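Thioredoxin (PDB 3ZIT) is a small thioredoxin- and glutaredoxin-like oxidoreductase that probably transfers electrons through a CxxC disulfide. Local coordinates at residues Glu5-Pro10 and Thr55-Gly60. The protein carries 1 engineered substitution. Residues are numbered along the deposited sequence; the frame is centred on the assembly and turned at random.
Engineered in segment 5-10: Ala8 (natural residue Thr).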
ATOM      1  N   GLU B   5     -10.714 -12.324  -4.412  1.00  8.68           N
ATOM      2  CA  GLU B   5     -11.601 -11.839  -3.372  1.00  9.69           C
ATOM      3  C   GLU B   5     -10.814 -11.043  -2.370  1.00  8.41           C
ATOM      4  O   GLU B   5      -9.772 -11.528  -1.898  1.00 10.28           O
ATOM      5  CB  GLU B   5     -12.332 -12.948  -2.631  1.00 11.81           C
ATOM      6  CG  GLU B   5     -13.216 -13.800  -3.531  1.00 14.90           C
ATOM      7  CD  GLU B   5     -13.913 -14.947  -2.722  1.00 16.66           C
ATOM      8  OE1 GLU B   5     -13.490 -15.286  -1.608  1.00 16.81           O
ATOM      9  OE2 GLU B   5     -14.719 -15.670  -3.275  1.00 21.39           O
ATOM     10  N   VAL B   6     -11.298  -9.891  -1.986  1.00  7.74           N
ATOM     11  CA  VAL B   6     -10.697  -9.054  -0.943  1.00  7.70           C
ATOM     12  C   VAL B   6     -11.648  -8.947   0.213  1.00  7.33           C
ATOM     13  O   VAL B   6     -12.767  -8.470   0.043  1.00  9.57           O
ATOM     14  CB  VAL B   6     -10.350  -7.674  -1.505  1.00  9.24           C
ATOM     15  CG1 VAL B   6      -9.792  -6.789  -0.405  1.00 11.22           C
ATOM     16  CG2 VAL B   6      -9.407  -7.798  -2.666  1.00 10.44           C
ATOM     17  N   TYR B   7     -11.210  -9.358   1.394  1.00  7.33           N
ATOM     18  CA  TYR B   7     -11.972  -9.229   2.624  1.00  7.79           C
ATOM     19  C   TYR B   7     -11.432  -8.044   3.419  1.00  7.58           C
ATOM     20  O   TYR B   7     -10.227  -7.997   3.733  1.00  8.10           O
ATOM     21  CB  TYR B   7     -11.900 -10.519   3.455  1.00  7.98           C
ATOM     22  CG  TYR B   7     -12.600 -11.672   2.735  1.00  8.72           C
ATOM     23  CD1 TYR B   7     -11.990 -12.376   1.742  1.00  9.70           C
ATOM     24  CD2 TYR B   7     -13.937 -11.922   2.997  1.00  9.39           C
ATOM     25  CE1 TYR B   7     -12.675 -13.293   0.957  1.00  9.84           C
ATOM     26  CE2 TYR B   7     -14.649 -12.842   2.235  1.00 10.78           C
ATOM     27  CZ  TYR B   7     -14.046 -13.501   1.223  1.00  9.85           C
ATOM     28  OH  TYR B   7     -14.787 -14.387   0.454  1.00 12.16           O
ATOM     29  N   ALA B   8     -12.337  -7.111   3.736  1.00  8.12           N
ATOM     30  CA  ALA B   8     -11.957  -5.865   4.357  1.00  8.89           C
ATOM     31  C   ALA B   8     -12.994  -5.494   5.426  1.00  9.63           C
ATOM     32  O   ALA B   8     -13.984  -6.198   5.594  1.00  9.93           O
ATOM     33  CB  ALA B   8     -11.879  -4.731   3.321  1.00 12.18           C
ATOM     34  N   GLN B   9     -12.763  -4.409   6.106  1.00 11.75           N
ATOM     35  CA  GLN B   9     -13.726  -3.851   7.062  1.00 13.35           C
ATOM     36  C   GLN B   9     -13.407  -2.361   7.177  1.00 13.75           C
ATOM     37  O   GLN B   9     -12.324  -1.912   6.756  1.00 13.37           O
ATOM     38  CB  GLN B   9     -13.798  -4.567   8.349  1.00 14.67           C
ATOM     39  CG  GLN B   9     -12.515  -4.420   9.132  1.00 14.75           C
ATOM     40  CD  GLN B   9     -12.585  -5.100  10.572  1.00 20.20           C
ATOM     41  OE1 GLN B   9     -13.310  -6.004  10.880  1.00 27.10           O
ATOM     42  NE2 GLN B   9     -11.729  -4.634  11.427  1.00 26.38           N
ATOM     43  N   PRO B  10     -14.322  -1.601   7.795  1.00 15.40           N
ATOM     44  CA  PRO B  10     -14.070  -0.165   8.034  1.00 16.00           C
ATOM     45  C   PRO B  10     -12.933   0.013   9.076  1.00 13.87           C
ATOM     46  O   PRO B  10     -12.572  -0.915   9.861  1.00 16.15           O
ATOM     47  CB  PRO B  10     -15.352   0.330   8.715  1.00 19.28           C
ATOM     48  CG  PRO B  10     -16.361  -0.649   8.297  1.00 19.42           C
ATOM     49  CD  PRO B  10     -15.684  -1.973   8.204  1.00 17.50           C
ATOM     50  N   THR B  55      -7.573  -9.741   4.022  1.00  7.52           N
ATOM     51  CA  THR B  55      -7.226 -11.076   3.564  1.00  7.40           C
ATOM     52  C   THR B  55      -7.619 -11.103   2.088  1.00  6.21           C
ATOM     53  O   THR B  55      -8.731 -10.633   1.762  1.00  7.76           O
ATOM     54  CB  THR B  55      -7.940 -12.161   4.363  1.00  7.66           C
ATOM     55  OG1 THR B  55      -7.322 -12.198   5.681  1.00  7.51           O
ATOM     56  CG2 THR B  55      -7.681 -13.542   3.774  1.00  8.33           C
ATOM     57  N   VAL B  56      -6.758 -11.609   1.222  1.00  6.40           N
ATOM     58  CA  VAL B  56      -7.050 -11.683  -0.186  1.00  6.98           C
ATOM     59  C   VAL B  56      -6.969 -13.158  -0.563  1.00  7.10           C
ATOM     60  O   VAL B  56      -6.049 -13.857  -0.132  1.00  8.41           O
ATOM     61  CB  VAL B  56      -6.070 -10.849  -0.999  1.00  7.80           C
ATOM     62  CG1 VAL B  56      -6.427 -10.859  -2.487  1.00  8.57           C
ATOM     63  CG2 VAL B  56      -6.060  -9.398  -0.511  1.00  9.08           C
ATOM     64  N   VAL B  57      -7.924 -13.620  -1.407  1.00  7.69           N
ATOM     65  CA  VAL B  57      -7.942 -14.995  -1.895  1.00  8.67           C
ATOM     66  C   VAL B  57      -7.736 -14.904  -3.401  1.00  8.60           C
ATOM     67  O   VAL B  57      -8.499 -14.244  -4.093  1.00  9.92           O
ATOM     68  CB  VAL B  57      -9.217 -15.725  -1.498  1.00 10.40           C
ATOM     69  CG1 VAL B  57      -9.086 -17.170  -1.933  1.00 14.50           C
ATOM     70  CG2 VAL B  57      -9.413 -15.625  -0.004  1.00 11.75           C
ATOM     71  N   ILE B  58      -6.680 -15.583  -3.907  1.00  8.92           N
ATOM     72  CA  ILE B  58      -6.291 -15.482  -5.302  1.00  9.63           C
ATOM     73  C   ILE B  58      -6.334 -16.887  -5.879  1.00  9.12           C
ATOM     74  O   ILE B  58      -5.464 -17.718  -5.583  1.00  9.83           O
ATOM     75  CB  ILE B  58      -4.920 -14.894  -5.452  1.00 10.67           C
ATOM     76  CG1 ILE B  58      -4.886 -13.507  -4.806  1.00 11.78           C
ATOM     77  CG2 ILE B  58      -4.512 -14.834  -6.948  1.00 11.84           C
ATOM     78  CD1 ILE B  58      -3.595 -12.925  -4.571  1.00 16.47           C
ATOM     79  N   ASP B  59      -7.367 -17.180  -6.693  1.00 10.82           N
ATOM     80  CA  ASP B  59      -7.525 -18.533  -7.249  1.00 11.59           C
ATOM     81  C   ASP B  59      -7.451 -19.597  -6.158  1.00 11.92           C
ATOM     82  O   ASP B  59      -6.867 -20.675  -6.373  1.00 14.96           O
ATOM     83  CB  ASP B  59      -6.497 -18.755  -8.351  1.00 13.79           C
ATOM     84  CG  ASP B  59      -6.938 -19.773  -9.352  1.00 19.89           C
ATOM     85  OD1 ASP B  59      -8.153 -20.067  -9.463  1.00 21.74           O
ATOM     86  OD2 ASP B  59      -6.023 -20.297 -10.039  1.00 25.60           O
ATOM     87  N   GLY B  60      -8.041 -19.303  -5.009  1.00 11.81           N
ATOM     88  CA  GLY B  60      -8.063 -20.249  -3.888  1.00 11.65           C
ATOM     89  C   GLY B  60      -6.978 -20.064  -2.871  1.00 12.03           C
ATOM     90  O   GLY B  60      -7.073 -20.612  -1.795  1.00 14.63           O
TER
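Glu5 and Val57 face each other as a hydrogen-bonded antiparallel pair, and Tyr7 with Thr55 forms the next such pair, so four backbone bonds join strands 4-8 and 55-58. In the first pair Glu5 N reaches Val57 O at 2.9 Å and Val57 N returns to Glu5 O at 2.8 Å. The second is less even: Tyr7 N to Thr55 O measures 2.8 Å and is almost straight (172° at the hydrogen), whereas Thr55 N to Tyr7 O stretches to 3.2 Å. Glu5 O also receives a CA-H contact from Val56, and Thr55 O, besides taking the Tyr7 N-H, lies at the edge of the Tyr7 ring. With CG of Tyr7 beside its own backbone N (chi1 -66°), the ring extends past Val57, and Val57 CG2 comes obliquely to 4.1 Å from Tyr7 CE1. Tyr7 OH then donates to Glu5 OE1 at 2.6 Å, arriving from above the carboxylate plane; Arg43 NE gives that hydroxyl a second partner, while Lys2 N binds Glu5 OE2. Buried Thr55 OG1 is satisfied by Ser50 OG and Ser52 O. Across the intervening non-hydrogen-bonded pair, Val6 CG2 and Val56 CG1 meet on the other face at 4.3 Å. This is the antiparallel centre of the mixed thioredoxin-fold sheet: strand 30-33 bonds to the far edge of 4-8, and 61-64 to that of 55-58. Helix 38-47 packs on the Tyr7 and Thr55 face, while Val6 and Val56 lie against helix 13-24, which carries Cys15 of the disulfide, and Val56 also touches helix 68-75.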